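Local coordinates for CDA peptide synthetase I (PDB 5DU9), which belongs to the nonribosomal peptide synthetases and is represented here by its condensation domain, a two-lobed fold of the CoA-dependent acyltransferase superfamily, at residues E171-E175 with V186-F191; T242-L248 with L405-G411. The protein carries 1 engineered substitution. One frame throughout, in Å; residues are numbered along the deposited sequence.

Interaction 1 of 2, residues E171-E175 with V186-F191; sequences ERLAE and VPAAAF
Arg172, on helix 163-182, reaches across to the loop that follows the helix and grips the carbonyl oxygen of Pro187 end-on with both terminal nitrogens. NH1 lies 2.9 Å and NH2 3.0 Å from Pro187 O, which sits at the edge of the guanidinium in its plane; NH2 arrives nearly along the C=O axis, whereas NH1 comes from above the carbonyl plane. NH1 also forms a salt bridge with Glu175 one turn on, at 2.9 Å from OE1, so that the head is held from two directions in its own plane. A water donates to both Glu175 OE1 and Ala188 O, adding a second polar link to the loop.

Van der Waals contacts flank this network. Ala189 CA lies 3.6 Å above the guanidinium plane, over its centre. With chi1 of Arg172 at 174°, CG is anti to the backbone N and lies by the Phe191 ring, as does Arg172 CB, 3.8 Å from Phe191 CZ. The bend of Arg172 at chi2 (57°) then directs the guanidinium to the loop, its plane 81° from that of the ring. Glu175 OE2 approaches Pro187 CB to 4.0 Å, while Val186 packs on Leu55 of helix 46-58. This is surface packing in which an irregular connection folds back along the helix it has just left, before helix 194-205 begins.

Interaction 2 of 2, residues T242-L248 with L405-G411; sequences TVRSLGL and LRVDFEG
An antiparallel beta pair joins strand 242-248, outermost in a four-stranded mixed sheet, to strand 404-411. Four hydrogen-bonded pairs, Thr242 with Gly411, Arg244 with Phe409, Leu246 with Val407 and Leu248 with Leu405, each contribute two backbone bonds. Of these, Val407 N to Leu246 O, 2.8 Å, is almost straight at 179°. The non-hydrogen-bonded pairs between them add CA-H...O contacts, such as Ser245 CA to Val407 O.

On the face bearing Ser245, Asp408 and Arg406, a chain of side-chain hydrogen bonds crosses between the strands. Ser245 OG, placed opposite the backbone N by a chi1 of -174°, donates to Asp408 OD1 at 2.7 Å and accepts from Arg406 NE at 2.8 Å. The hydroxyl meets OD1 on its syn side, 31° out of the carboxylate plane, and lies close to the guanidinium plane. Having bent at chi2, Arg406 lays one guanidinium face over the backbone at Gly247, whose N is 3.7 Å above the plane, over its centre. A water bridges Arg406 NH2 and Ser245 O. Farther along, Val243 CG1 comes within 3.4 Å of Asp408 OD2, and Val243 CG2 lies beside Glu410 CG; the Glu410 carboxylate itself bonds to Ser387, of the (2S)-2-amino-N-butyl-propanamide pocket, and to Asn394.

The reverse face is apolar around Leu248, whose CD1 meets Val407 CG2 at 3.7 Å. Leu248 also touches Val429 and Leu405 packs on Leu256, so helices 418-437 and 250-263 cover this face, in the C-terminal lobe of the two-lobed condensation-domain fold of the CoA-dependent acyltransferase superfamily.

Overall arrangement
Following the chain from the N terminus, interaction 1 comes first and closes a short loop: 10 residues separate its segments, most of them the end of helix 163-182. Interaction 2 opens only after that loop is complete and spans 156 residues, bringing strand 242-248 beside strand 404-411. The two are therefore in series, neither nested nor crossed. Their centres lie 30 Å apart and their nearest atoms about 17 Å, without touching. Interaction 1 joins helix 163-182 to the connection leading into helix 194-205, at the surface beside helix 46-58; interaction 2 adds the edge strand to the four-stranded sheet, beside helices 250-263 and 418-437.

Interaction 1 of 2, residues E171-E175 with V186-F191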
# COMPACT_ATOMS: atom_id res chain seq x y z
N GLU A 171 -12.64 -3.46 8.36
CA GLU A 171 -13.07 -3.57 9.75
C GLU A 171 -14.49 -3.05 9.92
O GLU A 171 -15.30 -3.65 10.62
CB GLU A 171 -12.12 -2.82 10.68
CG GLU A 171 -10.76 -3.48 10.85
CD GLU A 171 -10.07 -3.09 12.14
OE1 GLU A 171 -10.46 -2.08 12.76
OE2 GLU A 171 -9.13 -3.80 12.55
N ARG A 172 -14.80 -1.92 9.28
CA ARG A 172 -16.13 -1.34 9.38
C ARG A 172 -17.16 -2.23 8.69
O ARG A 172 -18.26 -2.44 9.22
CB ARG A 172 -16.16 0.06 8.76
CG ARG A 172 -17.54 0.70 8.69
CD ARG A 172 -18.21 0.77 10.05
NE ARG A 172 -19.51 1.42 9.99
CZ ARG A 172 -20.40 1.41 10.98
NH1 ARG A 172 -20.13 0.78 12.12
NH2 ARG A 172 -21.56 2.03 10.84
N LEU A 173 -16.81 -2.75 7.52
CA LEU A 173 -17.69 -3.64 6.78
C LEU A 173 -18.09 -4.84 7.62
O LEU A 173 -19.27 -5.19 7.70
CB LEU A 173 -17.01 -4.12 5.49
CG LEU A 173 -17.83 -5.08 4.62
CD1 LEU A 173 -19.01 -4.35 4.00
CD2 LEU A 173 -16.96 -5.71 3.55
N ALA A 174 -17.10 -5.46 8.25
CA ALA A 174 -17.35 -6.63 9.09
C ALA A 174 -18.23 -6.26 10.29
O ALA A 174 -19.14 -7.01 10.64
CB ALA A 174 -16.04 -7.23 9.56
N GLU A 175 -17.95 -5.12 10.89
CA GLU A 175 -18.71 -4.65 12.04
C GLU A 175 -20.19 -4.51 11.71
O GLU A 175 -21.05 -4.95 12.47
CB GLU A 175 -18.16 -3.31 12.53
CG GLU A 175 -18.80 -2.81 13.82
CD GLU A 175 -18.20 -1.50 14.29
OE1 GLU A 175 -18.00 -0.60 13.45
OE2 GLU A 175 -17.93 -1.38 15.51
N VAL A 186 -26.94 -1.45 14.24
CA VAL A 186 -25.64 -1.19 13.63
C VAL A 186 -24.90 -0.12 14.45
O VAL A 186 -25.39 0.99 14.59
CB VAL A 186 -25.77 -0.73 12.17
CG1 VAL A 186 -24.40 -0.48 11.56
CG2 VAL A 186 -26.53 -1.77 11.36
N PRO A 187 -23.72 -0.47 15.00
CA PRO A 187 -22.96 0.54 15.74
C PRO A 187 -22.63 1.75 14.88
O PRO A 187 -22.45 1.61 13.67
CB PRO A 187 -21.68 -0.21 16.14
CG PRO A 187 -22.04 -1.64 16.09
CD PRO A 187 -23.04 -1.78 14.99
N ALA A 188 -22.57 2.92 15.49
CA ALA A 188 -22.23 4.14 14.76
C ALA A 188 -20.82 4.04 14.22
O ALA A 188 -19.92 3.53 14.88
CB ALA A 188 -22.38 5.36 15.65
N ALA A 189 -20.62 4.52 12.99
CA ALA A 189 -19.29 4.58 12.42
C ALA A 189 -18.42 5.52 13.25
O ALA A 189 -18.94 6.45 13.88
CB ALA A 189 -19.34 5.04 10.97
N ALA A 190 -17.12 5.27 13.26
CA ALA A 190 -16.18 6.09 14.02
C ALA A 190 -15.03 6.52 13.13
O ALA A 190 -13.87 6.18 13.39
CB ALA A 190 -15.67 5.33 15.23
N PHE A 191 -15.35 7.26 12.08
CA PHE A 191 -14.33 7.79 11.18
C PHE A 191 -14.08 9.27 11.47
O PHE A 191 -14.90 9.93 12.11
CB PHE A 191 -14.74 7.60 9.71
CG PHE A 191 -14.72 6.17 9.25
CD1 PHE A 191 -13.74 5.29 9.67
CD2 PHE A 191 -15.69 5.70 8.37
CE1 PHE A 191 -13.73 3.97 9.24
CE2 PHE A 191 -15.69 4.39 7.94
CZ PHE A 191 -14.70 3.53 8.37
O HOH W 1 -17.50 2.01 14.49

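Interaction 2 of 2, residues T242-L248 with L405-G411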
# COMPACT_ATOMS: atom_id res chain seq x y z
N THR A 242 2.98 -5.68 -13.12
CA THR A 242 2.82 -7.12 -13.14
C THR A 242 3.12 -7.59 -11.74
O THR A 242 4.15 -7.22 -11.18
CB THR A 242 3.75 -7.79 -14.15
OG1 THR A 242 3.47 -7.30 -15.47
CG2 THR A 242 3.57 -9.30 -14.13
N VAL A 243 2.23 -8.39 -11.16
CA VAL A 243 2.35 -8.77 -9.76
C VAL A 243 2.59 -10.27 -9.63
O VAL A 243 1.83 -11.08 -10.18
CB VAL A 243 1.08 -8.38 -8.96
CG1 VAL A 243 1.24 -8.73 -7.49
CG2 VAL A 243 0.79 -6.89 -9.12
N ARG A 244 3.65 -10.62 -8.92
CA ARG A 244 3.92 -12.02 -8.60
C ARG A 244 4.01 -12.16 -7.10
O ARG A 244 4.73 -11.42 -6.42
CB ARG A 244 5.20 -12.50 -9.29
CG ARG A 244 5.06 -12.67 -10.80
CD ARG A 244 4.05 -13.77 -11.16
NE ARG A 244 3.89 -13.91 -12.60
CZ ARG A 244 3.00 -13.25 -13.34
NH1 ARG A 244 2.18 -12.37 -12.78
NH2 ARG A 244 2.94 -13.47 -14.65
N SER A 245 3.26 -13.13 -6.58
CA SER A 245 3.09 -13.28 -5.14
C SER A 245 3.67 -14.61 -4.67
O SER A 245 3.48 -15.64 -5.31
CB SER A 245 1.61 -13.18 -4.79
OG SER A 245 1.42 -13.19 -3.38
N LEU A 246 4.38 -14.56 -3.55
CA LEU A 246 5.00 -15.75 -2.97
C LEU A 246 4.58 -15.88 -1.52
O LEU A 246 4.81 -14.98 -0.73
CB LEU A 246 6.53 -15.67 -3.08
CG LEU A 246 7.33 -16.77 -2.38
CD1 LEU A 246 6.98 -18.14 -2.94
CD2 LEU A 246 8.82 -16.51 -2.52
N GLY A 247 3.94 -17.00 -1.19
CA GLY A 247 3.55 -17.28 0.17
C GLY A 247 4.67 -17.96 0.94
O GLY A 247 5.23 -18.96 0.48
N LEU A 248 4.98 -17.41 2.11
CA LEU A 248 6.02 -17.95 2.99
C LEU A 248 5.39 -18.38 4.31
O LEU A 248 4.87 -17.54 5.04
CB LEU A 248 7.11 -16.91 3.25
CG LEU A 248 7.82 -16.33 2.03
CD1 LEU A 248 8.81 -15.27 2.48
CD2 LEU A 248 8.52 -17.42 1.24
N LEU A 405 4.13 -14.89 5.78
CA LEU A 405 4.13 -13.70 4.93
C LEU A 405 3.65 -14.00 3.52
O LEU A 405 3.83 -15.10 3.01
CB LEU A 405 5.54 -13.10 4.85
CG LEU A 405 6.11 -12.54 6.15
CD1 LEU A 405 7.62 -12.31 6.01
CD2 LEU A 405 5.42 -11.24 6.52
N ARG A 406 3.04 -12.99 2.91
CA ARG A 406 2.88 -12.97 1.46
C ARG A 406 3.79 -11.88 0.94
O ARG A 406 3.70 -10.73 1.37
CB ARG A 406 1.43 -12.73 1.06
CG ARG A 406 1.12 -13.14 -0.37
CD ARG A 406 0.27 -14.41 -0.41
NE ARG A 406 0.42 -15.14 -1.66
CZ ARG A 406 0.31 -16.46 -1.79
NH1 ARG A 406 0.05 -17.22 -0.73
NH2 ARG A 406 0.47 -17.03 -2.98
N VAL A 407 4.69 -12.25 0.03
CA VAL A 407 5.62 -11.30 -0.57
C VAL A 407 5.21 -11.07 -2.01
O VAL A 407 5.22 -12.00 -2.82
CB VAL A 407 7.07 -11.82 -0.52
CG1 VAL A 407 8.03 -10.81 -1.15
CG2 VAL A 407 7.48 -12.13 0.92
N ASP A 408 4.84 -9.83 -2.32
CA ASP A 408 4.47 -9.46 -3.68
C ASP A 408 5.56 -8.62 -4.32
O ASP A 408 5.96 -7.59 -3.77
CB ASP A 408 3.15 -8.69 -3.70
CG ASP A 408 1.93 -9.59 -3.57
OD1 ASP A 408 2.04 -10.65 -2.94
OD2 ASP A 408 0.87 -9.24 -4.13
N PHE A 409 6.05 -9.07 -5.47
CA PHE A 409 6.93 -8.26 -6.30
C PHE A 409 6.08 -7.66 -7.41
O PHE A 409 5.53 -8.38 -8.24
CB PHE A 409 8.08 -9.09 -6.88
CG PHE A 409 9.31 -9.12 -6.00
CD1 PHE A 409 9.19 -9.28 -4.63
CD2 PHE A 409 10.57 -9.01 -6.55
CE1 PHE A 409 10.32 -9.31 -3.82
CE2 PHE A 409 11.70 -9.04 -5.75
CZ PHE A 409 11.57 -9.19 -4.39
N GLU A 410 5.96 -6.34 -7.38
CA GLU A 410 5.17 -5.60 -8.35
C GLU A 410 6.11 -4.88 -9.30
O GLU A 410 6.70 -3.86 -8.93
CB GLU A 410 4.24 -4.62 -7.64
CG GLU A 410 3.42 -5.23 -6.52
CD GLU A 410 2.46 -4.25 -5.88
OE1 GLU A 410 2.77 -3.04 -5.85
OE2 GLU A 410 1.38 -4.68 -5.41
N GLY A 411 6.24 -5.40 -10.51
CA GLY A 411 7.20 -4.89 -11.47
C GLY A 411 6.57 -4.11 -12.61
O GLY A 411 5.53 -4.50 -13.14
O HOH W 2 0.62 -16.58 -6.19